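PDB 4HT4: nicking enzyme from Staphylococcus aureus, which probably acts as the relaxase of conjugative transfer, nicking plasmid DNA to start the movement of antibiotic resistance genes, this chain being its N-terminal relaxase region. Local coordinates for residues A[52-57]-A[114-119]; A[100-105]-A[173-178]. The protein carries 1 engineered substitution. All coordinates share one frame; numbering follows the deposited sequence.

How the contacts relate
Along the chain the four segments come in the order 52-57, 100-105, 114-119 and 173-178, so the two contacts cross. Contact 1 closes a loop that leaves strand 48-52, runs through helix 64-74, strand 81-89 and helix 96-108, and returns at strand 117-122. Contact 2 starts inside that loop, on helix 96-108, and closes on the long helix 162-182 after strands 117-122 and 130-136. Contact 1 joins the outermost strand 48-52 to the rest of the five-stranded sheet; contact 2 ties together two helices. Their centres are about 17 Å apart, yet they meet where Leu119 CD2 packs 4.0 Å from Ala103 O.

Contact 1 (A[52-57]-A[114-119]); sequences LLPNNA and GMIVDL
Leu52 and Val117 face each other as an antiparallel hydrogen-bonded pair, and two backbone bonds join them. Leu52 N donates to Val117 O at 2.9 Å, and Val117 N donates to Leu52 O at 3.0 Å. Both are nearly straight, 166° and 172° at the hydrogen. Leu52 O also receives a CA-H contact from Ile116.

The two side chains stand on one face of the sheet. Leu52 carries CG beside its backbone N (chi1 -44°), a turn that leans the branch along strand 117-122, and its CD1 lies 3.8 Å from both Val117 CB and Leu119 CB. One methyl thus spans two alternate residues of strand 117-122, Val117 and Leu119. Beyond this pair, Leu53 and Ile116 run side by side in the same direction, and Leu53 CD2 meets Ile116 CG2 at 3.7 Å. Past the last paired residue, Pro54 lays its ring against the partner backbone: CD is 3.5 Å from Met115 O, and CG is 3.7 Å from the carbonyl O of Gly114, a residue entered through a cis peptide bond.

Further out, strand 130-136 grips segment 114-119 from its other edge, through backbone bonds of Ile116 with Thr136 and of Asp118 with Leu134. Asp118 holds Arg64 in a salt bridge through OD1 and Trp68 through OD2, which ties the strand to helix 64-74. Leu52 and Val117 are covered by Ala107 of helix 96-108, whereas Leu53 and Ile116 pack on Phe61 in the loop ahead of helix 64-74. The Leu52–Val117 pair, with the backbone bonding of Leu119 and Glu50 further along, thus joins outermost strand 48-52 to strand 117-122, which leads to the nickel ligand His122.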
ATOM      1  N   LEU A  52      -0.590   7.549  -4.243  1.00 60.92           N
ATOM      2  CA  LEU A  52      -1.694   7.614  -5.189  1.00 69.17           C
ATOM      3  C   LEU A  52      -3.010   7.904  -4.475  1.00 72.09           C
ATOM      4  O   LEU A  52      -3.344   7.259  -3.481  1.00 65.05           O
ATOM      5  CB  LEU A  52      -1.784   6.311  -5.981  1.00 68.30           C
ATOM      6  CG  LEU A  52      -0.433   5.788  -6.468  1.00 65.93           C
ATOM      7  CD1 LEU A  52       0.017   4.601  -5.630  1.00 69.74           C
ATOM      8  CD2 LEU A  52      -0.486   5.425  -7.940  1.00 73.04           C
ATOM      9  N   LEU A  53      -3.753   8.876  -4.994  1.00 78.38           N
ATOM     10  CA  LEU A  53      -4.978   9.339  -4.353  1.00 69.59           C
ATOM     11  C   LEU A  53      -6.225   8.947  -5.139  1.00 75.72           C
ATOM     12  O   LEU A  53      -6.165   8.752  -6.352  1.00 83.15           O
ATOM     13  CB  LEU A  53      -4.943  10.859  -4.200  1.00 77.64           C
ATOM     14  CG  LEU A  53      -3.724  11.472  -3.518  1.00 78.52           C
ATOM     15  CD1 LEU A  53      -3.939  12.961  -3.337  1.00 69.84           C
ATOM     16  CD2 LEU A  53      -3.462  10.795  -2.187  1.00 72.73           C
ATOM     17  N   PRO A  54      -7.367   8.835  -4.442  1.00 77.24           N
ATOM     18  CA  PRO A  54      -8.653   8.628  -5.115  1.00 82.51           C
ATOM     19  C   PRO A  54      -9.127   9.903  -5.807  1.00 88.30           C
ATOM     20  O   PRO A  54      -8.407  10.903  -5.813  1.00 76.12           O
ATOM     21  CB  PRO A  54      -9.594   8.261  -3.962  1.00 83.61           C
ATOM     22  CG  PRO A  54      -8.969   8.877  -2.757  1.00 72.89           C
ATOM     23  CD  PRO A  54      -7.493   8.770  -2.976  1.00 75.70           C
ATOM     24  N   ASN A  55     -10.327   9.864  -6.378  1.00101.23           N
ATOM     25  CA  ASN A  55     -10.856  10.990  -7.141  1.00 99.82           C
ATOM     26  C   ASN A  55     -11.059  12.254  -6.312  1.00 82.71           C
ATOM     27  O   ASN A  55     -10.505  13.307  -6.629  1.00 91.22           O
ATOM     28  CB  ASN A  55     -12.170  10.600  -7.821  1.00 91.43           C
ATOM     29  N   ASN A  56     -11.855  12.146  -5.253  1.00 92.63           N
ATOM     30  CA  ASN A  56     -12.169  13.296  -4.412  1.00101.73           C
ATOM     31  C   ASN A  56     -11.177  13.485  -3.269  1.00 98.52           C
ATOM     32  O   ASN A  56     -11.571  13.586  -2.108  1.00 96.43           O
ATOM     33  CB  ASN A  56     -13.587  13.176  -3.852  1.00 91.70           C
ATOM     34  N   ALA A  57      -9.891  13.532  -3.602  1.00 92.34           N
ATOM     35  CA  ALA A  57      -8.850  13.711  -2.596  1.00 78.20           C
ATOM     36  C   ALA A  57      -8.064  14.990  -2.848  1.00 86.64           C
ATOM     37  O   ALA A  57      -7.822  15.368  -3.994  1.00 93.13           O
ATOM     38  CB  ALA A  57      -7.919  12.511  -2.571  1.00 68.08           C
ATOM     39  N   GLY A 114     -12.102   3.744  -2.657  1.00 71.10           N
ATOM     40  CA  GLY A 114     -10.898   4.415  -3.112  1.00 68.66           C
ATOM     41  C   GLY A 114     -10.005   4.805  -1.954  1.00 78.83           C
ATOM     42  O   GLY A 114     -10.266   5.783  -1.252  1.00 64.42           O
HETATM   43  N   MSE A 115      -8.945   4.030  -1.758  1.00 78.73           N
HETATM   44  CA  MSE A 115      -8.032   4.234  -0.644  1.00 66.10           C
HETATM   45  C   MSE A 115      -6.883   5.145  -1.057  1.00 68.10           C
HETATM   46  O   MSE A 115      -6.737   5.486  -2.230  1.00 66.05           O
HETATM   47  CB  MSE A 115      -7.474   2.886  -0.182  1.00 65.20           C
HETATM   48  CG  MSE A 115      -8.305   1.700  -0.646  1.00 73.47           C
HETATM   49 SE   MSE A 115      -7.393  -0.014  -0.479  1.00102.59          SE
HETATM   50  CE  MSE A 115      -7.443  -0.194   1.450  1.00 64.14           C
ATOM     51  N   ILE A 116      -6.075   5.545  -0.082  1.00 69.36           N
ATOM     52  CA  ILE A 116      -4.836   6.251  -0.368  1.00 62.55           C
ATOM     53  C   ILE A 116      -3.689   5.256  -0.271  1.00 62.26           C
ATOM     54  O   ILE A 116      -3.522   4.590   0.751  1.00 64.37           O
ATOM     55  CB  ILE A 116      -4.595   7.407   0.613  1.00 72.34           C
ATOM     56  CG1 ILE A 116      -5.727   8.432   0.519  1.00 72.10           C
ATOM     57  CG2 ILE A 116      -3.254   8.066   0.331  1.00 60.87           C
ATOM     58  CD1 ILE A 116      -5.527   9.640   1.402  1.00 61.92           C
ATOM     59  N   VAL A 117      -2.905   5.152  -1.338  1.00 59.41           N
ATOM     60  CA  VAL A 117      -1.864   4.136  -1.414  1.00 60.17           C
ATOM     61  C   VAL A 117      -0.461   4.729  -1.402  1.00 56.83           C
ATOM     62  O   VAL A 117      -0.104   5.528  -2.268  1.00 55.63           O
ATOM     63  CB  VAL A 117      -2.026   3.271  -2.674  1.00 55.25           C
ATOM     64  CG1 VAL A 117      -0.992   2.158  -2.685  1.00 52.17           C
ATOM     65  CG2 VAL A 117      -3.431   2.697  -2.741  1.00 48.86           C
ATOM     66  N   ASP A 118       0.330   4.328  -0.414  1.00 54.75           N
ATOM     67  CA  ASP A 118       1.727   4.727  -0.345  1.00 63.69           C
ATOM     68  C   ASP A 118       2.582   3.639  -0.984  1.00 65.06           C
ATOM     69  O   ASP A 118       2.972   2.676  -0.322  1.00 57.60           O
ATOM     70  CB  ASP A 118       2.150   4.944   1.107  1.00 63.85           C
ATOM     71  CG  ASP A 118       3.425   5.759   1.231  1.00 69.34           C
ATOM     72  OD1 ASP A 118       4.219   5.789   0.266  1.00 67.08           O
ATOM     73  OD2 ASP A 118       3.636   6.369   2.298  1.00 71.26           O
ATOM     74  N   LEU A 119       2.869   3.798  -2.272  1.00 64.95           N
ATOM     75  CA  LEU A 119       3.599   2.786  -3.026  1.00 61.98           C
ATOM     76  C   LEU A 119       5.108   2.947  -2.903  1.00 61.78           C
ATOM     77  O   LEU A 119       5.654   4.022  -3.158  1.00 65.70           O
ATOM     78  CB  LEU A 119       3.197   2.826  -4.501  1.00 71.47           C
ATOM     79  CG  LEU A 119       3.961   1.877  -5.426  1.00 67.45           C
ATOM     80  CD1 LEU A 119       3.667   0.427  -5.074  1.00 49.56           C
ATOM     81  CD2 LEU A 119       3.623   2.161  -6.880  1.00 61.16           C
TER

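Contact 2 (A[100-105]-A[173-178]); sequences IELAKE and ENVQNK
Leu102 reaches across to helix 162-182 with one methyl, CD1, which settles over the backbone of Val175 and Gln176. It lies 3.7 Å from both Val175 O and Gln176 CA, and 3.8 Å from Val175 CG1. CG stands nearly opposite the backbone N (chi1 170°), which carries the branch out from helix 96-108 toward its partner. The other methyl, CD2, is turned to the aliphatic part of Gln176, 4.2 Å from its CG.

One turn on, Glu105 and Lys178 extend their chains toward each other and cross at about a right angle. Their ends form a long salt bridge, Glu105 OE2 to Lys178 NZ at 3.9 Å, at the more open edge of the contact. The second carboxylate oxygen, OE1, bonds His179 NE2, so both branches of Glu105 look to helix 162-182.

Pro91 and Trp172 also touch Leu102, while Ala103 packs on Ile121 of strand 117-122. Segments 100-105 and 173-178 run roughly antiparallel, their axes 155° apart in direction and 9.9 Å from each other at closest approach. The result is helices packed with an antiparallel sheet, an alpha+beta arrangement consistent with the Rep-clan relaxase fold.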
ATOM      1  N   ILE A 100       7.825  -0.750 -12.653  1.00 69.62           N
ATOM      2  CA  ILE A 100       7.148   0.366 -12.008  1.00 67.50           C
ATOM      3  C   ILE A 100       5.709   0.478 -12.493  1.00 76.12           C
ATOM      4  O   ILE A 100       4.780   0.555 -11.688  1.00 83.62           O
ATOM      5  CB  ILE A 100       7.874   1.694 -12.272  1.00 68.48           C
ATOM      6  CG1 ILE A 100       9.221   1.711 -11.549  1.00 70.24           C
ATOM      7  CG2 ILE A 100       7.025   2.868 -11.818  1.00 64.28           C
ATOM      8  CD1 ILE A 100      10.054   2.932 -11.848  1.00 67.49           C
ATOM      9  N   GLU A 101       5.531   0.481 -13.811  1.00 72.11           N
ATOM     10  CA  GLU A 101       4.209   0.626 -14.413  1.00 74.88           C
ATOM     11  C   GLU A 101       3.267  -0.498 -13.997  1.00 67.91           C
ATOM     12  O   GLU A 101       2.061  -0.289 -13.859  1.00 68.56           O
ATOM     13  CB  GLU A 101       4.317   0.688 -15.939  1.00 73.73           C
ATOM     14  CG  GLU A 101       5.134   1.862 -16.457  1.00 79.48           C
ATOM     15  CD  GLU A 101       4.461   3.203 -16.221  1.00106.99           C
ATOM     16  OE1 GLU A 101       5.166   4.233 -16.241  1.00100.22           O
ATOM     17  OE2 GLU A 101       3.226   3.231 -16.027  1.00105.63           O
ATOM     18  N   LEU A 102       3.825  -1.687 -13.793  1.00 67.53           N
ATOM     19  CA  LEU A 102       3.045  -2.831 -13.338  1.00 72.96           C
ATOM     20  C   LEU A 102       2.513  -2.600 -11.929  1.00 75.73           C
ATOM     21  O   LEU A 102       1.317  -2.735 -11.677  1.00 83.01           O
ATOM     22  CB  LEU A 102       3.892  -4.104 -13.378  1.00 68.37           C
ATOM     23  CG  LEU A 102       3.285  -5.338 -12.711  1.00 62.32           C
ATOM     24  CD1 LEU A 102       1.968  -5.706 -13.371  1.00 60.98           C
ATOM     25  CD2 LEU A 102       4.257  -6.508 -12.757  1.00 60.75           C
ATOM     26  N   ALA A 103       3.413  -2.248 -11.016  1.00 73.53           N
ATOM     27  CA  ALA A 103       3.039  -1.999  -9.630  1.00 73.67           C
ATOM     28  C   ALA A 103       2.178  -0.747  -9.507  1.00 68.25           C
ATOM     29  O   ALA A 103       1.319  -0.660  -8.630  1.00 72.44           O
ATOM     30  CB  ALA A 103       4.279  -1.878  -8.760  1.00 69.78           C
ATOM     31  N   LYS A 104       2.414   0.220 -10.387  1.00 68.64           N
ATOM     32  CA  LYS A 104       1.648   1.459 -10.373  1.00 75.28           C
ATOM     33  C   LYS A 104       0.189   1.212 -10.745  1.00 76.04           C
ATOM     34  O   LYS A 104      -0.716   1.811 -10.165  1.00 74.71           O
ATOM     35  CB  LYS A 104       2.261   2.493 -11.322  1.00 74.43           C
ATOM     36  CG  LYS A 104       1.482   3.798 -11.380  1.00 83.32           C
ATOM     37  CD  LYS A 104       2.000   4.729 -12.462  1.00 94.27           C
ATOM     38  CE  LYS A 104       3.221   5.509 -12.000  1.00 83.74           C
ATOM     39  NZ  LYS A 104       3.595   6.560 -12.989  1.00 81.98           N
ATOM     40  N   GLU A 105      -0.037   0.323 -11.708  1.00 84.40           N
ATOM     41  CA  GLU A 105      -1.390   0.050 -12.181  1.00 83.23           C
ATOM     42  C   GLU A 105      -2.249  -0.639 -11.124  1.00 79.04           C
ATOM     43  O   GLU A 105      -3.400  -0.259 -10.906  1.00 86.59           O
ATOM     44  CB  GLU A 105      -1.371  -0.789 -13.461  1.00 65.12           C
ATOM     45  CG  GLU A 105      -2.762  -1.136 -13.971  1.00 78.22           C
ATOM     46  CD  GLU A 105      -2.745  -1.804 -15.329  1.00 83.53           C
ATOM     47  OE1 GLU A 105      -1.655  -1.909 -15.930  1.00 88.85           O
ATOM     48  OE2 GLU A 105      -3.825  -2.223 -15.796  1.00 78.47           O
ATOM     49  N   GLU A 173      -3.065 -11.303 -10.107  1.00 70.74           N
ATOM     50  CA  GLU A 173      -2.708 -12.328 -11.074  1.00 63.56           C
ATOM     51  C   GLU A 173      -2.972 -11.827 -12.487  1.00 63.83           C
ATOM     52  O   GLU A 173      -2.121 -11.943 -13.367  1.00 66.20           O
ATOM     53  CB  GLU A 173      -3.511 -13.603 -10.823  1.00 63.76           C
ATOM     54  CG  GLU A 173      -3.409 -14.614 -11.949  1.00 66.25           C
ATOM     55  CD  GLU A 173      -4.390 -15.757 -11.799  1.00 66.33           C
ATOM     56  OE1 GLU A 173      -4.451 -16.350 -10.703  1.00 68.63           O
ATOM     57  OE2 GLU A 173      -5.104 -16.058 -12.778  1.00 68.97           O
ATOM     58  N   ASN A 174      -4.161 -11.268 -12.693  1.00 63.65           N
ATOM     59  CA  ASN A 174      -4.572 -10.790 -14.007  1.00 63.73           C
ATOM     60  C   ASN A 174      -3.745  -9.608 -14.498  1.00 59.72           C
ATOM     61  O   ASN A 174      -3.343  -9.563 -15.660  1.00 81.92           O
ATOM     62  CB  ASN A 174      -6.056 -10.425 -13.994  1.00 68.62           C
ATOM     63  CG  ASN A 174      -6.950 -11.627 -13.766  1.00 78.96           C
ATOM     64  OD1 ASN A 174      -6.469 -12.744 -13.566  1.00 80.69           O
ATOM     65  ND2 ASN A 174      -8.258 -11.404 -13.791  1.00 70.84           N
ATOM     66  N   VAL A 175      -3.496  -8.652 -13.611  1.00 63.64           N
ATOM     67  CA  VAL A 175      -2.711  -7.473 -13.959  1.00 72.14           C
ATOM     68  C   VAL A 175      -1.271  -7.852 -14.296  1.00 66.16           C
ATOM     69  O   VAL A 175      -0.705  -7.363 -15.274  1.00 69.11           O
ATOM     70  CB  VAL A 175      -2.726  -6.423 -12.829  1.00 59.77           C
ATOM     71  CG1 VAL A 175      -1.754  -5.293 -13.131  1.00 46.70           C
ATOM     72  CG2 VAL A 175      -4.131  -5.876 -12.638  1.00 40.02           C
ATOM     73  N   GLN A 176      -0.688  -8.732 -13.490  1.00 61.87           N
ATOM     74  CA  GLN A 176       0.687  -9.164 -13.705  1.00 67.51           C
ATOM     75  C   GLN A 176       0.829  -9.957 -15.000  1.00 70.68           C
ATOM     76  O   GLN A 176       1.757  -9.725 -15.775  1.00 67.08           O
ATOM     77  CB  GLN A 176       1.181  -9.998 -12.523  1.00 65.14           C
ATOM     78  CG  GLN A 176       2.627 -10.430 -12.643  1.00 71.28           C
ATOM     79  CD  GLN A 176       3.120 -11.152 -11.410  1.00 64.66           C
ATOM     80  OE1 GLN A 176       2.367 -11.367 -10.460  1.00 64.07           O
ATOM     81  NE2 GLN A 176       4.391 -11.530 -11.416  1.00 60.52           N
ATOM     82  N   ASN A 177      -0.092 -10.890 -15.226  1.00 71.92           N
ATOM     83  CA  ASN A 177      -0.092 -11.685 -16.449  1.00 58.33           C
ATOM     84  C   ASN A 177      -0.258 -10.823 -17.694  1.00 65.48           C
ATOM     85  O   ASN A 177       0.295 -11.129 -18.750  1.00 73.99           O
ATOM     86  CB  ASN A 177      -1.186 -12.755 -16.403  1.00 51.82           C
ATOM     87  CG  ASN A 177      -0.848 -13.897 -15.467  1.00 63.85           C
ATOM     88  OD1 ASN A 177       0.322 -14.211 -15.247  1.00 64.82           O
ATOM     89  ND2 ASN A 177      -1.875 -14.531 -14.913  1.00 57.09           N
ATOM     90  N   LYS A 178      -1.021  -9.744 -17.558  1.00 60.29           N
ATOM     91  CA  LYS A 178      -1.240  -8.815 -18.658  1.00 60.20           C
ATOM     92  C   LYS A 178       0.061  -8.129 -19.055  1.00 66.96           C
ATOM     93  O   LYS A 178       0.382  -8.026 -20.238  1.00 72.63           O
ATOM     94  CB  LYS A 178      -2.285  -7.770 -18.268  1.00 67.37           C
ATOM     95  CG  LYS A 178      -2.501  -6.687 -19.309  1.00 73.94           C
ATOM     96  CD  LYS A 178      -3.502  -5.654 -18.817  1.00 88.32           C
ATOM     97  CE  LYS A 178      -3.671  -4.526 -19.818  1.00 90.23           C
ATOM     98  NZ  LYS A 178      -4.651  -3.514 -19.336  1.00 87.51           N
TER